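Uncharacterized protein (Anabaena variabilis, PDB 3OT2) is of unknown function but, as a Uma2-family (DUF820) member of the PDDEXK clan, is probably a nuclease related to restriction endonucleases. Local coordinates at residues A[18-21]-A[22-26]; A[25-29]-A[30-34]. All coordinates share one frame; numbering follows the deposited sequence.

Contact 1 of 2, residues A[18-21]-A[22-26]. With BU1 (1,4-butanediol), chain E; EDO (1,2-ethanediol), chain I.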
loop_
_atom_site.group_PDB
_atom_site.type_symbol
_atom_site.label_atom_id
_atom_site.label_comp_id
_atom_site.label_asym_id
_atom_site.label_seq_id
_atom_site.Cartn_x
_atom_site.Cartn_y
_atom_site.Cartn_z
ATOM N N LEU A 18 12.500 9.384 -26.444
ATOM C CA LEU A 18 13.765 9.384 -25.699
ATOM C C LEU A 18 14.435 7.989 -25.678
ATOM O O LEU A 18 13.741 6.974 -25.843
ATOM C CB LEU A 18 13.552 9.885 -24.255
ATOM C CG LEU A 18 12.913 11.273 -24.070
ATOM C CD1 LEU A 18 12.630 11.542 -22.608
ATOM C CD2 LEU A 18 13.783 12.385 -24.646
ATOM N N PRO A 19 15.777 7.908 -25.481
ATOM C CA PRO A 19 16.431 6.585 -25.486
ATOM C C PRO A 19 16.190 5.790 -24.203
ATOM O O PRO A 19 15.935 6.399 -23.162
ATOM C CB PRO A 19 17.915 6.930 -25.646
ATOM C CG PRO A 19 18.053 8.283 -25.053
ATOM C CD PRO A 19 16.764 9.000 -25.307
ATOM N N GLU A 20 16.296 4.431 -24.270
ATOM C CA GLU A 20 16.135 3.569 -23.092
ATOM C C GLU A 20 17.332 3.759 -22.136
ATOM O O GLU A 20 18.417 4.154 -22.576
ATOM C CB GLU A 20 15.939 2.089 -23.479
ATOM C CG GLU A 20 14.533 1.730 -23.973
ATOM C CD GLU A 20 13.459 1.299 -22.985
ATOM O OE1 GLU A 20 13.752 1.138 -21.778
ATOM O OE2 GLU A 20 12.313 1.077 -23.441
ATOM N N THR A 21 17.104 3.572 -20.818
ATOM C CA THR A 21 18.125 3.729 -19.769
ATOM C C THR A 21 18.276 2.421 -18.983
ATOM O O THR A 21 17.418 1.539 -19.099
ATOM C CB THR A 21 17.765 4.907 -18.820
ATOM O OG1 THR A 21 16.537 4.632 -18.138
ATOM C CG2 THR A 21 17.668 6.242 -19.532
ATOM N N GLU A 22 19.370 2.280 -18.206
ATOM C CA GLU A 22 19.588 1.109 -17.346
ATOM C C GLU A 22 19.908 1.594 -15.936
ATOM O O GLU A 22 20.982 2.173 -15.732
ATOM C CB GLU A 22 20.673 0.157 -17.861
ATOM C CG GLU A 22 20.271 -1.316 -17.799
ATOM C CD GLU A 22 20.045 -1.930 -16.426
ATOM O OE1 GLU A 22 20.982 -1.895 -15.592
ATOM O OE2 GLU A 22 18.945 -2.487 -16.198
ATOM N N PRO A 23 18.961 1.454 -14.967
ATOM C CA PRO A 23 17.632 0.812 -15.063
ATOM C C PRO A 23 16.658 1.626 -15.920
ATOM O O PRO A 23 16.888 2.817 -16.153
ATOM C CB PRO A 23 17.169 0.733 -13.595
ATOM C CG PRO A 23 18.396 0.963 -12.777
ATOM C CD PRO A 23 19.207 1.916 -13.592
ATOM N N ALA A 24 15.577 0.975 -16.404
ATOM C CA ALA A 24 14.586 1.620 -17.263
ATOM C C ALA A 24 13.899 2.823 -16.589
ATOM O O ALA A 24 13.832 2.914 -15.360
ATOM C CB ALA A 24 13.550 0.607 -17.702
ATOM N N SER A 25 13.442 3.764 -17.418
ATOM C CA SER A 25 12.738 4.954 -16.970
ATOM C C SER A 25 11.239 4.803 -17.187
ATOM O O SER A 25 10.785 4.309 -18.228
ATOM C CB SER A 25 13.252 6.195 -17.686
ATOM O OG SER A 25 14.601 6.433 -17.325
ATOM N N GLU A 26 10.479 5.242 -16.195
ATOM C CA GLU A 26 9.032 5.242 -16.245
ATOM C C GLU A 26 8.540 6.663 -16.365
ATOM O O GLU A 26 9.217 7.597 -15.914
ATOM C CB GLU A 26 8.430 4.566 -15.005
ATOM C CG GLU A 26 8.808 3.104 -14.867
ATOM C CD GLU A 26 8.107 2.363 -13.743
ATOM O OE1 GLU A 26 8.240 2.791 -12.578
ATOM O OE2 GLU A 26 7.471 1.322 -14.010
HETATM C C1 BU1 E . 10.937 4.215 -24.880
HETATM C C2 BU1 E . 11.067 5.341 -23.852
HETATM C C3 BU1 E . 12.395 5.102 -23.133
HETATM C C4 BU1 E . 12.645 6.183 -22.102
HETATM O O5 BU1 E . 9.834 4.509 -25.728
HETATM O O6 BU1 E . 13.860 5.811 -21.417
HETATM C C1 EDO I . 12.463 -2.317 -22.108
HETATM O O1 EDO I . 11.608 -1.745 -23.095
HETATM C C2 EDO I . 12.131 -1.679 -20.775
HETATM O O2 EDO I . 13.030 -2.215 -19.803
HETATM O O HOH W 1 14.114 3.409 -20.248
#

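Contact 2 of 2, residues A[25-29]-A[30-34]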
loop_
_atom_site.group_PDB
_atom_site.type_symbol
_atom_site.label_atom_id
_atom_site.label_comp_id
_atom_site.label_asym_id
_atom_site.label_seq_id
_atom_site.Cartn_x
_atom_site.Cartn_y
_atom_site.Cartn_z
ATOM N N SER A 25 13.442 3.764 -17.418
ATOM C CA SER A 25 12.738 4.954 -16.970
ATOM C C SER A 25 11.239 4.803 -17.187
ATOM O O SER A 25 10.785 4.309 -18.228
ATOM C CB SER A 25 13.252 6.195 -17.686
ATOM O OG SER A 25 14.601 6.433 -17.325
ATOM N N GLU A 26 10.479 5.242 -16.195
ATOM C CA GLU A 26 9.032 5.242 -16.245
ATOM C C GLU A 26 8.540 6.663 -16.365
ATOM O O GLU A 26 9.217 7.597 -15.914
ATOM C CB GLU A 26 8.430 4.566 -15.005
ATOM C CG GLU A 26 8.808 3.104 -14.867
ATOM C CD GLU A 26 8.107 2.363 -13.743
ATOM O OE1 GLU A 26 8.240 2.791 -12.578
ATOM O OE2 GLU A 26 7.471 1.322 -14.010
ATOM N N TYR A 27 7.390 6.833 -17.014
ATOM C CA TYR A 27 6.719 8.125 -17.165
ATOM C C TYR A 27 5.411 8.016 -16.381
ATOM O O TYR A 27 4.480 7.317 -16.804
ATOM C CB TYR A 27 6.521 8.487 -18.645
ATOM C CG TYR A 27 5.824 9.812 -18.862
ATOM C CD1 TYR A 27 6.546 11.002 -18.924
ATOM C CD2 TYR A 27 4.447 9.873 -19.049
ATOM C CE1 TYR A 27 5.910 12.226 -19.144
ATOM C CE2 TYR A 27 3.802 11.087 -19.270
ATOM C CZ TYR A 27 4.539 12.260 -19.329
ATOM O OH TYR A 27 3.892 13.454 -19.521
ATOM N N ILE A 28 5.392 8.627 -15.177
ATOM C CA ILE A 28 4.275 8.534 -14.234
ATOM C C ILE A 28 3.835 9.918 -13.839
ATOM O O ILE A 28 4.641 10.685 -13.311
ATOM C CB ILE A 28 4.669 7.707 -12.981
ATOM C CG1 ILE A 28 5.311 6.346 -13.352
ATOM C CG2 ILE A 28 3.448 7.520 -12.061
ATOM C CD1 ILE A 28 6.220 5.787 -12.309
ATOM N N GLU A 29 2.553 10.230 -14.082
ATOM C CA GLU A 29 1.931 11.519 -13.726
ATOM C C GLU A 29 2.754 12.712 -14.265
ATOM O O GLU A 29 2.935 13.718 -13.574
ATOM C CB GLU A 29 1.739 11.619 -12.197
ATOM C CG GLU A 29 0.850 10.516 -11.637
ATOM C CD GLU A 29 0.657 10.483 -10.136
ATOM O OE1 GLU A 29 1.594 10.881 -9.406
ATOM O OE2 GLU A 29 -0.396 9.974 -9.686
ATOM N N GLY A 30 3.264 12.566 -15.484
ATOM C CA GLY A 30 4.054 13.592 -16.158
ATOM C C GLY A 30 5.513 13.692 -15.750
ATOM O O GLY A 30 6.227 14.546 -16.271
ATOM N N LYS A 31 5.972 12.819 -14.826
ATOM C CA LYS A 31 7.342 12.817 -14.308
ATOM C C LYS A 31 8.123 11.608 -14.810
ATOM O O LYS A 31 7.556 10.525 -14.979
ATOM C CB LYS A 31 7.348 12.807 -12.767
ATOM C CG LYS A 31 6.562 13.939 -12.103
ATOM C CD LYS A 31 6.313 13.647 -10.619
ATOM C CE LYS A 31 5.308 14.578 -9.984
ATOM N NZ LYS A 31 3.901 14.228 -10.332
ATOM N N ILE A 32 9.424 11.796 -15.036
ATOM C CA ILE A 32 10.308 10.715 -15.457
ATOM C C ILE A 32 11.002 10.184 -14.198
ATOM O O ILE A 32 11.680 10.951 -13.499
ATOM C CB ILE A 32 11.309 11.144 -16.561
ATOM C CG1 ILE A 32 10.568 11.669 -17.810
ATOM C CG2 ILE A 32 12.243 9.976 -16.909
ATOM C CD1 ILE A 32 11.461 12.358 -18.884
ATOM N N ILE A 33 10.764 8.908 -13.874
ATOM C CA ILE A 33 11.344 8.264 -12.700
ATOM C C ILE A 33 12.060 7.003 -13.149
ATOM O O ILE A 33 11.452 6.106 -13.750
ATOM C CB ILE A 33 10.317 7.957 -11.562
ATOM C CG1 ILE A 33 9.493 9.207 -11.166
ATOM C CG2 ILE A 33 11.031 7.354 -10.323
ATOM C CD1 ILE A 33 8.137 8.909 -10.576
ATOM N N GLN A 34 13.352 6.935 -12.844
ATOM C CA GLN A 34 14.170 5.777 -13.173
ATOM C C GLN A 34 13.923 4.680 -12.152
ATOM O O GLN A 34 13.809 4.972 -10.960
ATOM C CB GLN A 34 15.632 6.179 -13.210
ATOM C CG GLN A 34 16.504 5.190 -13.961
ATOM C CD GLN A 34 17.920 5.670 -14.168
ATOM O OE1 GLN A 34 18.360 6.691 -13.622
ATOM N NE2 GLN A 34 18.657 4.933 -14.975
HETATM O O HOH W 2 10.555 4.178 -11.833
#

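Contact 1 of 2, residues A[18-21]-A[22-26]
Thr21 and Ser25 turn their hydroxyls toward each other across a bend of the chain, a compact example of how side-chain oxygens can hold an irregular segment in shape. The bond runs one way: Ser25 OG donates to Thr21 OG1 over 2.8 Å, and Thr21 OG1 in turn donates to Pro23 O at 2.7 Å. The threonine can serve both partners because its OG1 sits between the backbone N and the carbonyl carbon (chi1 63°), on the inside of the bend, while CG2 lies alongside Ser25 OG. Its approach to Pro23 O is somewhat tilted from the carbonyl plane, with a C=O...donor angle of 139°. The bend passes through a cis peptide bond before Pro23, and Ala24 CA rests 3.4 Å from Thr21 O in a CA-H...O contact.

On the Glu20 side the polar link is made through a single water. It accepts from Thr21 N and Ser25 N and donates to Glu20 OE1 at 2.8 Å, so one molecule joins both limbs of the bend. The glutamate chain, bent at chi2 (-89°), folds its carboxylate back beside Ala24, where OE1 touches Ala24 CB only loosely, at 4.1 Å. Its other oxygen, OE2, accepts from O1 of an ethanediol and forms a salt bridge with Arg70, which also donates to Ser25 O; the carboxylate is thus held at both oxygens.

The same water lies 2.7 Å from O6 of the bound butanediol, and that hydroxyl donates to Pro19 O at 2.8 Å. The bend is a type VIb turn from Thr21 to Ala24, with cis-Pro23 third; two hydroxyls linked in series to Pro23 O brace it ahead of strand 25-28, and residues 18-21 with Ser25 contribute much of the butanediol pocket, which Arg70 also lines.

Contact 2 of 2, residues A[25-29]-A[30-34]
Glu26 and Ile33 face each other as a hydrogen-bonded pair, and their two backbone bonds, at 2.8 Å for Glu26 N to Ile33 O and 2.9 Å for Ile33 N to Glu26 O, form one rung of an antiparallel ladder. In the second such pair, next to the turn, Ile28 N reaches Lys31 O in the carbonyl plane, whereas Lys31 N comes to Ile28 O from above its carbonyl plane.

The tight part is the buried first strand, residues 25-28. Tyr27, with CG anti to the backbone N (chi1 180°), lays its ring against the turn, OH 3.4 Å from Gly30 CA, with Gly30 N over one face near the rim. Ile32 CG1 meets the ring at its edge, 4.2 Å from CD1, and Tyr27 OH donates to Ile10 O. On the other face of the sheet Ile28 and Ile33 cross at about a right angle and touch through CD1, beside Lys121 of helix 119-131; there a water links Glu26 OE1 to Ile33 O, and Glu26 OE2 accepts from Val79 N.

The looser side is the more exposed second strand and the turn. Lys31, bent at its last torsion, gives Glu29 O only a weak bond from NZ (3.4 Å), and NZ stays beyond salt-bridge range of Glu29 OE1. Glu29 and Gly30 both have positive phi, as expected of a beta hairpin whose two-residue loop forms a type I' turn.

In the fold
Contact 1 runs directly into contact 2: residues 18-26 form the approach and residues 25-34 the hairpin, with Ser25 and Glu26 common to both and the two centres about 10 Å apart. Gln34 ties them together, its NE2 lying 3.0 Å from Pro23 O in a probable hydrogen bond, so the carbonyl that accepts from Thr21 OG1 is also addressed from the second strand. Butanediol belongs mainly to contact 1, yet the Ser25 side chain brings it to the edge of contact 2, nearest atoms about 4 Å apart; Phe15, which meets the Tyr27 ring, belongs to the same pocket. Both contacts lie on one side of the chain's centre, their own centres about 17 Å (contact 1) and 16 Å (contact 2) from it.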